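Local coordinates for protein starch synthase I (Hordeum vulgare, PDB 4HLN) that belongs to the plant starch synthases, two-domain glycosyltransferases in which two Rossmann-like halves face each other across a cleft, at residues D356-V361 / S387-I392. Numbering follows the deposited sequence.
Sequences DRIVTV and SVLNGI
Arg-357 reaches across to Asn-390 and ties two neighbouring parallel strands together on the face they share with Val-359. Its chain bends at chi2 (-69°) and again at chi3 (-54°), which folds the guanidinium back over the backbone of 387-392. NH2 then donates to Asn-390 OD1 at 3.2 Å. The bond is almost straight and meets a lone pair of OD1 in the carbonyl plane. The amide and the guanidinium lie nearly coplanar, 26° apart. Val-388 CA sits over the centre of one guanidinium face, 3.7 Å from CZ. Trp-624 and Ala-625 of helix 611-627 also touch Arg-357.

Three backbone bonds form the parallel ladder. Ile-358 N donates to Val-388 O at 2.9 Å, Asn-390 N to Ile-358 O at 3.0 Å, and Thr-360 N to Asn-390 O at 2.8 Å. Ile-358 thus uses both its N and its O toward 387-392, while Arg-357 and Val-359 turn their backbone bonds to strand 294-299.

The packing is close along the buried side formed by 356-361. On the opposite face Leu-389 lies alongside Ile-358, pointing the same way, and its CD2 touches Ile-358 CB and CG2. Val-388 CG1 rests against Asp-356 O at 3.5 Å. Val-359 CG1 packs on Ile-392 CA at 3.6 Å. Ile-392 CG1 comes to 3.6 Å from Val-361 N, while the two side chains meet only loosely.

The 387-392 side is more open. Ser-387 is exposed, and 387-392 is in general less buried than 356-361.

Strand 389-391 is the outermost strand at this end of the mixed sheet. A mainly helical connection links it to 357-360, a beta-alpha-beta crossover typical of the Rossmann-like N-terminal domain of GT-B glycosyltransferases.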
ATOM      1  N   ASP A 356     -11.541  13.733   5.421  1.00 41.94           N
ATOM      2  CA  ASP A 356     -12.660  13.890   4.501  1.00 44.81           C
ATOM      3  C   ASP A 356     -12.909  12.633   3.680  1.00 48.80           C
ATOM      4  O   ASP A 356     -14.043  12.169   3.586  1.00 52.73           O
ATOM      5  CB  ASP A 356     -12.464  15.135   3.641  1.00 39.71           C
ATOM      6  CG  ASP A 356     -12.401  16.402   4.484  1.00 52.03           C
ATOM      7  OD1 ASP A 356     -13.257  16.551   5.389  1.00 52.89           O
ATOM      8  OD2 ASP A 356     -11.483  17.225   4.279  1.00 52.28           O
ATOM      9  N   ARG A 357     -11.846  12.080   3.109  1.00 44.42           N
ATOM     10  CA  ARG A 357     -11.903  10.774   2.471  1.00 47.55           C
ATOM     11  C   ARG A 357     -10.903   9.839   3.156  1.00 46.28           C
ATOM     12  O   ARG A 357      -9.992  10.299   3.831  1.00 47.72           O
ATOM     13  CB  ARG A 357     -11.556  10.878   0.980  1.00 45.41           C
ATOM     14  CG  ARG A 357     -12.390  11.845   0.159  1.00 36.53           C
ATOM     15  CD  ARG A 357     -13.809  11.401  -0.004  1.00 49.82           C
ATOM     16  NE  ARG A 357     -13.924  10.057  -0.554  1.00 56.65           N
ATOM     17  CZ  ARG A 357     -15.056   9.556  -1.041  1.00 54.92           C
ATOM     18  NH1 ARG A 357     -16.160  10.311  -1.061  1.00 45.47           N
ATOM     19  NH2 ARG A 357     -15.082   8.309  -1.516  1.00 43.59           N
ATOM     20  N   ILE A 358     -11.067   8.531   2.971  1.00 38.60           N
ATOM     21  CA  ILE A 358     -10.150   7.555   3.546  1.00 35.14           C
ATOM     22  C   ILE A 358      -9.777   6.470   2.557  1.00 44.50           C
ATOM     23  O   ILE A 358     -10.643   5.781   2.018  1.00 54.22           O
ATOM     24  CB  ILE A 358     -10.760   6.857   4.769  1.00 36.45           C
ATOM     25  CG1 ILE A 358     -11.097   7.886   5.845  1.00 32.85           C
ATOM     26  CG2 ILE A 358      -9.801   5.765   5.302  1.00 29.81           C
ATOM     27  CD1 ILE A 358     -11.807   7.340   7.007  1.00 27.88           C
ATOM     28  N   VAL A 359      -8.481   6.317   2.331  1.00 36.30           N
ATOM     29  CA  VAL A 359      -7.965   5.249   1.492  1.00 34.62           C
ATOM     30  C   VAL A 359      -7.265   4.233   2.384  1.00 39.03           C
ATOM     31  O   VAL A 359      -6.314   4.554   3.093  1.00 48.50           O
ATOM     32  CB  VAL A 359      -6.973   5.797   0.453  1.00 37.92           C
ATOM     33  CG1 VAL A 359      -6.335   4.663  -0.324  1.00 36.98           C
ATOM     34  CG2 VAL A 359      -7.679   6.775  -0.484  1.00 32.79           C
ATOM     35  N   THR A 360      -7.729   2.996   2.353  1.00 36.05           N
ATOM     36  CA  THR A 360      -7.292   2.055   3.368  1.00 40.68           C
ATOM     37  C   THR A 360      -6.965   0.674   2.826  1.00 40.83           C
ATOM     38  O   THR A 360      -7.650   0.164   1.947  1.00 46.64           O
ATOM     39  CB  THR A 360      -8.354   1.940   4.469  1.00 48.31           C
ATOM     40  OG1 THR A 360      -8.126   0.755   5.235  1.00 54.98           O
ATOM     41  CG2 THR A 360      -9.737   1.881   3.851  1.00 48.08           C
ATOM     42  N   VAL A 361      -5.903   0.081   3.359  1.00 41.79           N
ATOM     43  CA  VAL A 361      -5.531  -1.292   3.023  1.00 53.08           C
ATOM     44  C   VAL A 361      -6.680  -2.290   3.247  1.00 54.04           C
ATOM     45  O   VAL A 361      -6.809  -3.285   2.532  1.00 60.90           O
ATOM     46  CB  VAL A 361      -4.344  -1.737   3.885  1.00 50.82           C
ATOM     47  CG1 VAL A 361      -4.666  -1.500   5.355  1.00 37.59           C
ATOM     48  CG2 VAL A 361      -3.996  -3.198   3.611  1.00 46.85           C
ATOM     49  N   SER A 387     -19.081   5.335   3.409  1.00 50.73           N
ATOM     50  CA  SER A 387     -19.326   6.096   2.185  1.00 56.43           C
ATOM     51  C   SER A 387     -18.111   6.869   1.666  1.00 62.29           C
ATOM     52  O   SER A 387     -18.127   7.373   0.537  1.00 56.83           O
ATOM     53  CB  SER A 387     -20.491   7.060   2.392  1.00 51.44           C
ATOM     54  OG  SER A 387     -20.182   8.005   3.405  1.00 56.84           O
ATOM     55  N   VAL A 388     -17.067   6.974   2.483  1.00 55.87           N
ATOM     56  CA  VAL A 388     -15.866   7.684   2.056  1.00 47.28           C
ATOM     57  C   VAL A 388     -14.635   6.801   1.978  1.00 44.75           C
ATOM     58  O   VAL A 388     -13.515   7.309   1.917  1.00 55.61           O
ATOM     59  CB  VAL A 388     -15.561   8.917   2.946  1.00 49.01           C
ATOM     60  CG1 VAL A 388     -16.602   9.990   2.706  1.00 31.79           C
ATOM     61  CG2 VAL A 388     -15.505   8.530   4.431  1.00 39.81           C
ATOM     62  N   LEU A 389     -14.843   5.484   1.966  1.00 40.44           N
ATOM     63  CA  LEU A 389     -13.732   4.532   1.901  1.00 36.37           C
ATOM     64  C   LEU A 389     -13.369   4.110   0.486  1.00 47.29           C
ATOM     65  O   LEU A 389     -14.241   3.987  -0.379  1.00 57.69           O
ATOM     66  CB  LEU A 389     -14.037   3.281   2.725  1.00 49.85           C
ATOM     67  CG  LEU A 389     -14.161   3.453   4.235  1.00 56.72           C
ATOM     68  CD1 LEU A 389     -14.256   2.097   4.919  1.00 41.83           C
ATOM     69  CD2 LEU A 389     -12.990   4.249   4.784  1.00 54.27           C
ATOM     70  N   ASN A 390     -12.073   3.885   0.267  1.00 43.90           N
ATOM     71  CA  ASN A 390     -11.542   3.377  -0.999  1.00 32.67           C
ATOM     72  C   ASN A 390     -10.287   2.593  -0.707  1.00 41.75           C
ATOM     73  O   ASN A 390      -9.586   2.870   0.270  1.00 47.85           O
ATOM     74  CB  ASN A 390     -11.189   4.520  -1.951  1.00 36.17           C
ATOM     75  CG  ASN A 390     -12.341   5.496  -2.165  1.00 58.78           C
ATOM     76  OD1 ASN A 390     -12.478   6.514  -1.455  1.00 68.43           O
ATOM     77  ND2 ASN A 390     -13.172   5.194  -3.150  1.00 53.23           N
ATOM     78  N   GLY A 391      -9.992   1.614  -1.554  1.00 43.82           N
ATOM     79  CA  GLY A 391      -8.790   0.824  -1.378  1.00 43.05           C
ATOM     80  C   GLY A 391      -7.552   1.555  -1.860  1.00 54.48           C
ATOM     81  O   GLY A 391      -7.644   2.519  -2.625  1.00 58.78           O
ATOM     82  N   ILE A 392      -6.389   1.105  -1.403  1.00 55.55           N
ATOM     83  CA  ILE A 392      -5.129   1.634  -1.903  1.00 53.30           C
ATOM     84  C   ILE A 392      -4.996   1.216  -3.360  1.00 52.49           C
ATOM     85  O   ILE A 392      -5.308   0.092  -3.706  1.00 52.38           O
ATOM     86  CB  ILE A 392      -3.923   1.052  -1.147  1.00 56.38           C
ATOM     87  CG1 ILE A 392      -4.176   1.013   0.366  1.00 61.11           C
ATOM     88  CG2 ILE A 392      -2.679   1.841  -1.478  1.00 58.40           C
ATOM     89  CD1 ILE A 392      -3.461   2.082   1.144  1.00 62.85           C
TER